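Local coordinates for gene product PA4716 (Pseudomonas aeruginosa, PDB 1U0K), which is of unknown function but belongs to the PhzF family and may act as an isomerase, probably an epimerase, at residues Glu15-Gly20 / His273-Ala278; Phe129-Asp134 / Pro157-Thr162. One frame throughout, in Å; residues are numbered along the deposited sequence.

How the contacts relate
Contact 1 (Glu15-Gly20 / His273-Ala278) and contact 2 (Phe129-Asp134 / Pro157-Thr162) lie on opposite sides of the chain's centre, about 33 Å apart between their centres. Both are only partly buried, and neither is near the predicted active-site residue. Strand 117-129 links them: it pairs with strand 267-282, which carries half of contact 1, and its end enters contact 2. Their chemistry differs. In contact 1 a loop rests on a strand by van der Waals contact, with no hydrogen bond between the two segments, beside the second subunit. In contact 2 a strand end runs on into an irregular segment, and backbone, arginine and water bonds join it to segment 157-162, with no other subunit touching it.

Contact 1: residues Glu15-Gly20 / His273-Ala278; sequences ERPLTG and HVQLLA
The imidazole of His273 and the carboxylate of Glu15 are the flat groups that meet here, their planes 31° apart. Glu15 CG comes to the ring obliquely, 3.5 Å from His273 CD2. The carboxylate continues past the same side of the ring, with OE2 4.1 Å from His273 NE2, too far for a salt bridge. Tyr119 meets the His273 ring edge-to-face, and Arg257 forms a salt bridge with Glu15 OE1.

The third flat group is the amide of Gln275. Its NE2 is 3.5 Å from Glu15 O, but the angle is too poor for a hydrogen bond. That nitrogen instead donates to the backbone of Ala14, and OE1 bonds with Ser116. Chi1 of Gln275 (-53°) sets CG against the backbone at the Arg16-Pro17 junction, 3.7 Å from Arg16 C. The fold at chi2 (-58°) then turns the amide back toward Glu15.

Further along, the contact is apolar. Pro17 CB rests 4.0 Å from Leu277 CD1. The other branch of Leu277, CD2, meets Leu18 CD2 at 3.9 Å. One leucine thus touches two successive loop residues with its two methyls. On the loop itself, Thr19 OG1 donates to Arg16 O at 2.6 Å, bridging the bend.

The loop joins strands 6-12 and 21-26 and lies along strand 267-282, which pairs with 6-12. Leu277 and Ala278 both face Gln9 in a classic beta bulge. Ala278 also pairs with a strand of the second subunit, so the sheet continues across the interface.

No hydrogen bond joins the two segments directly. Glu15 OE1 and the Gln275 amide are held by other residues, so van der Waals contact joins loop and strand. The carboxylate near His273 could favour a protonated imidazole, though its salt bridge to Arg257 would probably weaken that effect.

Contact 2: residues Phe129-Asp134 / Pro157-Thr162; sequences FGATPD and PRVVST
Arg158 and Phe129 cross at about a right angle. The guanidinium plane is turned 49° from the phenyl plane. Phe129 CB, not the ring, sits over one face of the guanidinium, 3.6 Å from Arg158 NH2. The edge of the guanidinium is directed at the backbone. NH2 donates to Gly130 O at 2.8 Å, in the carbonyl plane and on a lone pair, with an N-H...O angle of 165°. Arg158 NE adds a weak bond to the same oxygen. The bend at chi3 (82°) swings the group round to this carbonyl. NH1 has a separate partner, the hydroxyl of Tyr235.

Phe129 and Val160 lie side by side and point the same way. Val160 CG1 stands over the centre of the phenyl face, 4.2 Å from the ring centroid, in a CH-pi contact. Its CG2 meets Phe129 CD2 at 3.8 Å, nearer the ring's rim. Ala230 and Glu234 of helix 222-234 also touch the phenyl group.

These two residues form a non-hydrogen-bonded antiparallel pair where strand 117-129 meets strand 158-161. Two backbone bonds past this pair extend the link beyond the end of the strand. Gly130 N donates to Val159 O at 2.8 Å, and Val159 N to Ala131 O at 3.1 Å. Asp134 then N-caps helix 135-144, and its OD1 bonds with Thr137.

Ala131 CB touches Val159 CG2 at 4.2 Å, and Leu192 of helix 186-192 touches both side chains. At the far end two prolines cross, with Pro133 CG 3.8 Å from Pro157 CB. Cys138 of helix 135-144 packs against both. A water donates to Pro133 O and Pro157 O, bridging these two carbonyls at the end of the pairing.

Contact 1: residues Glu15-Gly20 / His273-Ala278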
ATOM      1  N   GLU A  15     -13.127 -14.329   8.023  1.00 20.03           N
ATOM      2  CA  GLU A  15     -14.123 -14.705   9.014  1.00 21.67           C
ATOM      3  C   GLU A  15     -13.984 -13.894  10.299  1.00 21.41           C
ATOM      4  O   GLU A  15     -14.901 -13.881  11.112  1.00 22.83           O
ATOM      5  CB  GLU A  15     -14.068 -16.209   9.294  1.00 22.32           C
ATOM      6  CG  GLU A  15     -14.301 -17.019   8.029  1.00 26.00           C
ATOM      7  CD  GLU A  15     -14.604 -18.486   8.249  1.00 30.35           C
ATOM      8  OE1 GLU A  15     -14.127 -19.307   7.426  1.00 34.16           O
ATOM      9  OE2 GLU A  15     -15.333 -18.826   9.207  1.00 34.00           O
ATOM     10  N   ARG A  16     -12.842 -13.227  10.469  1.00 21.15           N
ATOM     11  CA  ARG A  16     -12.631 -12.267  11.554  1.00 20.75           C
ATOM     12  C   ARG A  16     -12.003 -10.983  11.010  1.00 19.66           C
ATOM     13  O   ARG A  16     -11.343 -11.008   9.983  1.00 18.37           O
ATOM     14  CB  ARG A  16     -11.684 -12.849  12.600  1.00 21.53           C
ATOM     15  CG  ARG A  16     -12.247 -14.006  13.388  1.00 24.33           C
ATOM     16  CD  ARG A  16     -11.329 -14.455  14.507  1.00 27.22           C
ATOM     17  NE  ARG A  16      -9.970 -14.675  14.023  1.00 29.04           N
ATOM     18  CZ  ARG A  16      -9.538 -15.797  13.454  1.00 30.79           C
ATOM     19  NH1 ARG A  16     -10.344 -16.840  13.293  1.00 31.35           N
ATOM     20  NH2 ARG A  16      -8.279 -15.880  13.047  1.00 31.72           N
ATOM     21  N   PRO A  17     -12.184  -9.863  11.699  1.00 19.21           N
ATOM     22  CA  PRO A  17     -11.535  -8.618  11.274  1.00 18.83           C
ATOM     23  C   PRO A  17     -10.013  -8.707  11.304  1.00 18.23           C
ATOM     24  O   PRO A  17      -9.450  -9.496  12.071  1.00 18.46           O
ATOM     25  CB  PRO A  17     -12.026  -7.585  12.290  1.00 19.09           C
ATOM     26  CG  PRO A  17     -12.602  -8.355  13.414  1.00 19.93           C
ATOM     27  CD  PRO A  17     -13.017  -9.674  12.899  1.00 19.61           C
ATOM     28  N   LEU A  18      -9.364  -7.879  10.493  1.00 17.79           N
ATOM     29  CA  LEU A  18      -7.901  -7.841  10.380  1.00 17.57           C
ATOM     30  C   LEU A  18      -7.295  -9.144   9.871  1.00 17.38           C
ATOM     31  O   LEU A  18      -6.175  -9.514  10.237  1.00 17.89           O
ATOM     32  CB  LEU A  18      -7.265  -7.423  11.711  1.00 17.83           C
ATOM     33  CG  LEU A  18      -7.870  -6.157  12.328  1.00 18.24           C
ATOM     34  CD1 LEU A  18      -7.485  -6.024  13.793  1.00 19.00           C
ATOM     35  CD2 LEU A  18      -7.425  -4.938  11.559  1.00 19.15           C
ATOM     36  N   THR A  19      -8.060  -9.836   9.024  1.00 16.95           N
ATOM     37  CA  THR A  19      -7.572 -10.978   8.259  1.00 17.07           C
ATOM     38  C   THR A  19      -8.056 -10.831   6.817  1.00 16.07           C
ATOM     39  O   THR A  19      -8.791  -9.903   6.499  1.00 16.01           O
ATOM     40  CB  THR A  19      -8.088 -12.315   8.846  1.00 17.18           C
ATOM     41  OG1 THR A  19      -9.515 -12.409   8.703  1.00 18.61           O
ATOM     42  CG2 THR A  19      -7.855 -12.405  10.342  1.00 19.27           C
ATOM     43  N   GLY A  20      -7.663 -11.755   5.949  1.00 15.19           N
ATOM     44  CA  GLY A  20      -8.121 -11.725   4.575  1.00 14.67           C
ATOM     45  C   GLY A  20      -7.602 -10.519   3.818  1.00 13.90           C
ATOM     46  O   GLY A  20      -6.565  -9.947   4.152  1.00 14.77           O
ATOM     47  N   HIS A 273     -16.482 -14.876   3.187  1.00 14.09           N
ATOM     48  CA  HIS A 273     -16.908 -14.039   4.291  1.00 13.99           C
ATOM     49  C   HIS A 273     -16.328 -12.626   4.173  1.00 13.19           C
ATOM     50  O   HIS A 273     -15.232 -12.431   3.641  1.00 12.34           O
ATOM     51  CB  HIS A 273     -16.523 -14.683   5.627  1.00 14.49           C
ATOM     52  CG  HIS A 273     -17.269 -15.950   5.915  1.00 16.65           C
ATOM     53  ND1 HIS A 273     -18.529 -15.961   6.469  1.00 21.01           N
ATOM     54  CD2 HIS A 273     -16.935 -17.246   5.712  1.00 19.19           C
ATOM     55  CE1 HIS A 273     -18.943 -17.213   6.593  1.00 20.68           C
ATOM     56  NE2 HIS A 273     -17.990 -18.011   6.149  1.00 20.66           N
ATOM     57  N   VAL A 274     -17.083 -11.655   4.667  1.00 12.04           N
ATOM     58  CA  VAL A 274     -16.706 -10.251   4.621  1.00 11.76           C
ATOM     59  C   VAL A 274     -16.962  -9.607   5.974  1.00 11.26           C
ATOM     60  O   VAL A 274     -18.015  -9.799   6.564  1.00 11.68           O
ATOM     61  CB  VAL A 274     -17.506  -9.492   3.540  1.00 11.74           C
ATOM     62  CG1 VAL A 274     -17.082  -8.027   3.501  1.00 11.46           C
ATOM     63  CG2 VAL A 274     -17.335 -10.158   2.168  1.00 11.89           C
ATOM     64  N   GLN A 275     -15.981  -8.850   6.457  1.00 11.41           N
ATOM     65  CA  GLN A 275     -16.107  -8.080   7.681  1.00 11.84           C
ATOM     66  C   GLN A 275     -16.013  -6.594   7.378  1.00 11.85           C
ATOM     67  O   GLN A 275     -15.236  -6.189   6.529  1.00 12.35           O
ATOM     68  CB  GLN A 275     -14.979  -8.441   8.647  1.00 12.39           C
ATOM     69  CG  GLN A 275     -14.841  -9.925   8.913  1.00 13.77           C
ATOM     70  CD  GLN A 275     -16.110 -10.561   9.467  1.00 16.15           C
ATOM     71  OE1 GLN A 275     -16.743 -10.026  10.379  1.00 19.35           O
ATOM     72  NE2 GLN A 275     -16.478 -11.704   8.915  1.00 18.47           N
ATOM     73  N   LEU A 276     -16.777  -5.792   8.109  1.00 11.79           N
ATOM     74  CA  LEU A 276     -16.725  -4.338   8.005  1.00 12.11           C
ATOM     75  C   LEU A 276     -15.913  -3.794   9.185  1.00 11.91           C
ATOM     76  O   LEU A 276     -16.219  -4.083  10.338  1.00 12.56           O
ATOM     77  CB  LEU A 276     -18.132  -3.757   8.008  1.00 12.52           C
ATOM     78  CG  LEU A 276     -18.903  -3.727   6.690  1.00 15.07           C
ATOM     79  CD1 LEU A 276     -19.130  -5.121   6.153  1.00 17.22           C
ATOM     80  CD2 LEU A 276     -20.229  -3.011   6.900  1.00 17.14           C
ATOM     81  N   LEU A 277     -14.870  -3.032   8.890  1.00 11.15           N
ATOM     82  CA  LEU A 277     -13.922  -2.577   9.915  1.00 11.44           C
ATOM     83  C   LEU A 277     -14.054  -1.116  10.326  1.00 11.08           C
ATOM     84  O   LEU A 277     -13.858  -0.803  11.500  1.00 11.03           O
ATOM     85  CB  LEU A 277     -12.489  -2.815   9.441  1.00 11.68           C
ATOM     86  CG  LEU A 277     -11.905  -4.202   9.701  1.00 15.01           C
ATOM     87  CD1 LEU A 277     -12.657  -5.328   9.025  1.00 16.79           C
ATOM     88  CD2 LEU A 277     -10.443  -4.198   9.278  1.00 16.92           C
ATOM     89  N   ALA A 278     -14.326  -0.223   9.379  1.00  9.97           N
ATOM     90  CA  ALA A 278     -14.351   1.215   9.648  1.00  9.75           C
ATOM     91  C   ALA A 278     -15.212   1.952   8.649  1.00  9.48           C
ATOM     92  O   ALA A 278     -15.318   1.562   7.479  1.00  9.65           O
ATOM     93  CB  ALA A 278     -12.945   1.794   9.616  1.00  9.97           C
TER

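Contact 2: residues Phe129-Asp134 / Pro157-Thr162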
ATOM      1  N   PHE A 129     -11.333 -20.116 -22.051  1.00 23.26           N
ATOM      2  CA  PHE A 129     -10.006 -20.710 -22.147  1.00 22.23           C
ATOM      3  C   PHE A 129      -9.324 -20.222 -23.410  1.00 21.89           C
ATOM      4  O   PHE A 129      -9.846 -20.390 -24.508  1.00 22.14           O
ATOM      5  CB  PHE A 129     -10.102 -22.240 -22.140  1.00 22.07           C
ATOM      6  CG  PHE A 129     -10.461 -22.804 -20.802  1.00 20.75           C
ATOM      7  CD1 PHE A 129     -11.767 -22.729 -20.335  1.00 20.40           C
ATOM      8  CD2 PHE A 129      -9.497 -23.376 -19.994  1.00 19.94           C
ATOM      9  CE1 PHE A 129     -12.101 -23.231 -19.099  1.00 20.53           C
ATOM     10  CE2 PHE A 129      -9.822 -23.877 -18.758  1.00 20.47           C
ATOM     11  CZ  PHE A 129     -11.133 -23.801 -18.306  1.00 20.25           C
ATOM     12  N   GLY A 130      -8.160 -19.604 -23.244  1.00 21.09           N
ATOM     13  CA  GLY A 130      -7.482 -18.921 -24.323  1.00 20.72           C
ATOM     14  C   GLY A 130      -6.208 -19.625 -24.736  1.00 20.47           C
ATOM     15  O   GLY A 130      -6.184 -20.849 -24.889  1.00 20.13           O
ATOM     16  N   ALA A 131      -5.146 -18.847 -24.907  1.00 20.06           N
ATOM     17  CA  ALA A 131      -3.903 -19.340 -25.474  1.00 19.82           C
ATOM     18  C   ALA A 131      -3.284 -20.428 -24.615  1.00 19.12           C
ATOM     19  O   ALA A 131      -3.484 -20.491 -23.403  1.00 18.97           O
ATOM     20  CB  ALA A 131      -2.911 -18.199 -25.661  1.00 20.07           C
ATOM     21  N   THR A 132      -2.542 -21.300 -25.288  1.00 18.96           N
ATOM     22  CA  THR A 132      -1.711 -22.304 -24.658  1.00 18.44           C
ATOM     23  C   THR A 132      -0.273 -21.989 -25.060  1.00 18.53           C
ATOM     24  O   THR A 132       0.050 -22.080 -26.236  1.00 18.71           O
ATOM     25  CB  THR A 132      -2.107 -23.697 -25.191  1.00 18.61           C
ATOM     26  OG1 THR A 132      -3.477 -23.971 -24.868  1.00 17.72           O
ATOM     27  CG2 THR A 132      -1.341 -24.795 -24.491  1.00 17.87           C
ATOM     28  N   PRO A 133       0.586 -21.593 -24.121  1.00 19.22           N
ATOM     29  CA  PRO A 133       1.985 -21.331 -24.474  1.00 19.56           C
ATOM     30  C   PRO A 133       2.692 -22.592 -24.945  1.00 20.21           C
ATOM     31  O   PRO A 133       2.397 -23.683 -24.430  1.00 19.77           O
ATOM     32  CB  PRO A 133       2.600 -20.818 -23.170  1.00 19.50           C
ATOM     33  CG  PRO A 133       1.693 -21.238 -22.103  1.00 19.72           C
ATOM     34  CD  PRO A 133       0.330 -21.345 -22.692  1.00 19.50           C
ATOM     35  N   ASP A 134       3.586 -22.438 -25.918  1.00 20.74           N
ATOM     36  CA  ASP A 134       4.418 -23.547 -26.385  1.00 21.43           C
ATOM     37  C   ASP A 134       5.437 -23.940 -25.317  1.00 21.45           C
ATOM     38  O   ASP A 134       5.526 -23.321 -24.254  1.00 21.51           O
ATOM     39  CB  ASP A 134       5.046 -23.277 -27.770  1.00 21.67           C
ATOM     40  CG  ASP A 134       5.976 -22.067 -27.804  1.00 23.00           C
ATOM     41  OD1 ASP A 134       6.526 -21.668 -26.763  1.00 24.30           O
ATOM     42  OD2 ASP A 134       6.225 -21.467 -28.866  1.00 25.85           O
ATOM     43  N   PRO A 157       0.032 -25.020 -18.787  1.00 24.77           N
ATOM     44  CA  PRO A 157      -0.213 -23.598 -18.561  1.00 23.92           C
ATOM     45  C   PRO A 157      -1.220 -23.121 -19.590  1.00 23.20           C
ATOM     46  O   PRO A 157      -1.147 -23.505 -20.761  1.00 22.97           O
ATOM     47  CB  PRO A 157       1.165 -22.965 -18.772  1.00 24.07           C
ATOM     48  CG  PRO A 157       2.110 -24.049 -18.405  1.00 25.08           C
ATOM     49  CD  PRO A 157       1.469 -25.300 -18.953  1.00 25.05           C
ATOM     50  N   ARG A 158      -2.196 -22.341 -19.144  1.00 21.84           N
ATOM     51  CA  ARG A 158      -3.174 -21.775 -20.047  1.00 21.48           C
ATOM     52  C   ARG A 158      -3.693 -20.452 -19.559  1.00 20.22           C
ATOM     53  O   ARG A 158      -3.725 -20.200 -18.370  1.00 19.76           O
ATOM     54  CB  ARG A 158      -4.343 -22.728 -20.233  1.00 22.07           C
ATOM     55  CG  ARG A 158      -4.039 -23.740 -21.299  1.00 23.49           C
ATOM     56  CD  ARG A 158      -5.209 -24.346 -21.874  1.00 24.30           C
ATOM     57  NE  ARG A 158      -5.842 -23.557 -22.918  1.00 23.50           N
ATOM     58  CZ  ARG A 158      -6.986 -23.924 -23.461  1.00 23.62           C
ATOM     59  NH1 ARG A 158      -7.577 -25.033 -23.037  1.00 25.31           N
ATOM     60  NH2 ARG A 158      -7.550 -23.215 -24.417  1.00 24.24           N
ATOM     61  N   VAL A 159      -4.094 -19.626 -20.509  1.00 19.68           N
ATOM     62  CA  VAL A 159      -4.729 -18.357 -20.199  1.00 19.38           C
ATOM     63  C   VAL A 159      -6.202 -18.662 -19.973  1.00 19.45           C
ATOM     64  O   VAL A 159      -6.856 -19.240 -20.834  1.00 19.37           O
ATOM     65  CB  VAL A 159      -4.546 -17.353 -21.332  1.00 19.29           C
ATOM     66  CG1 VAL A 159      -5.247 -16.021 -21.002  1.00 19.00           C
ATOM     67  CG2 VAL A 159      -3.059 -17.132 -21.592  1.00 18.92           C
ATOM     68  N   VAL A 160      -6.712 -18.302 -18.799  1.00 18.93           N
ATOM     69  CA  VAL A 160      -8.110 -18.534 -18.443  1.00 18.67           C
ATOM     70  C   VAL A 160      -8.663 -17.238 -17.861  1.00 19.03           C
ATOM     71  O   VAL A 160      -7.959 -16.532 -17.134  1.00 18.78           O
ATOM     72  CB  VAL A 160      -8.261 -19.686 -17.434  1.00 18.45           C
ATOM     73  CG1 VAL A 160      -9.728 -20.017 -17.214  1.00 18.11           C
ATOM     74  CG2 VAL A 160      -7.513 -20.950 -17.925  1.00 18.45           C
ATOM     75  N   SER A 161      -9.918 -16.928 -18.180  1.00 19.77           N
ATOM     76  CA  SER A 161     -10.485 -15.608 -17.891  1.00 20.19           C
ATOM     77  C   SER A 161     -11.979 -15.661 -17.595  1.00 21.17           C
ATOM     78  O   SER A 161     -12.735 -16.355 -18.268  1.00 21.02           O
ATOM     79  CB  SER A 161     -10.269 -14.694 -19.092  1.00 20.53           C
ATOM     80  OG  SER A 161     -10.621 -13.352 -18.791  1.00 21.20           O
ATOM     81  N   THR A 162     -12.395 -14.926 -16.572  1.00 21.64           N
ATOM     82  CA  THR A 162     -13.802 -14.578 -16.379  1.00 22.38           C
ATOM     83  C   THR A 162     -13.973 -13.059 -16.507  1.00 22.97           C
ATOM     84  O   THR A 162     -14.941 -12.499 -15.999  1.00 23.71           O
ATOM     85  CB  THR A 162     -14.306 -15.056 -15.014  1.00 22.43           C
ATOM     86  OG1 THR A 162     -13.434 -14.583 -13.975  1.00 22.46           O
ATOM     87  CG2 THR A 162     -14.245 -16.561 -14.894  1.00 22.24           C
TER
HETATM   88  O   HOH W   1       0.957 -24.966 -22.367  1.00 26.17           O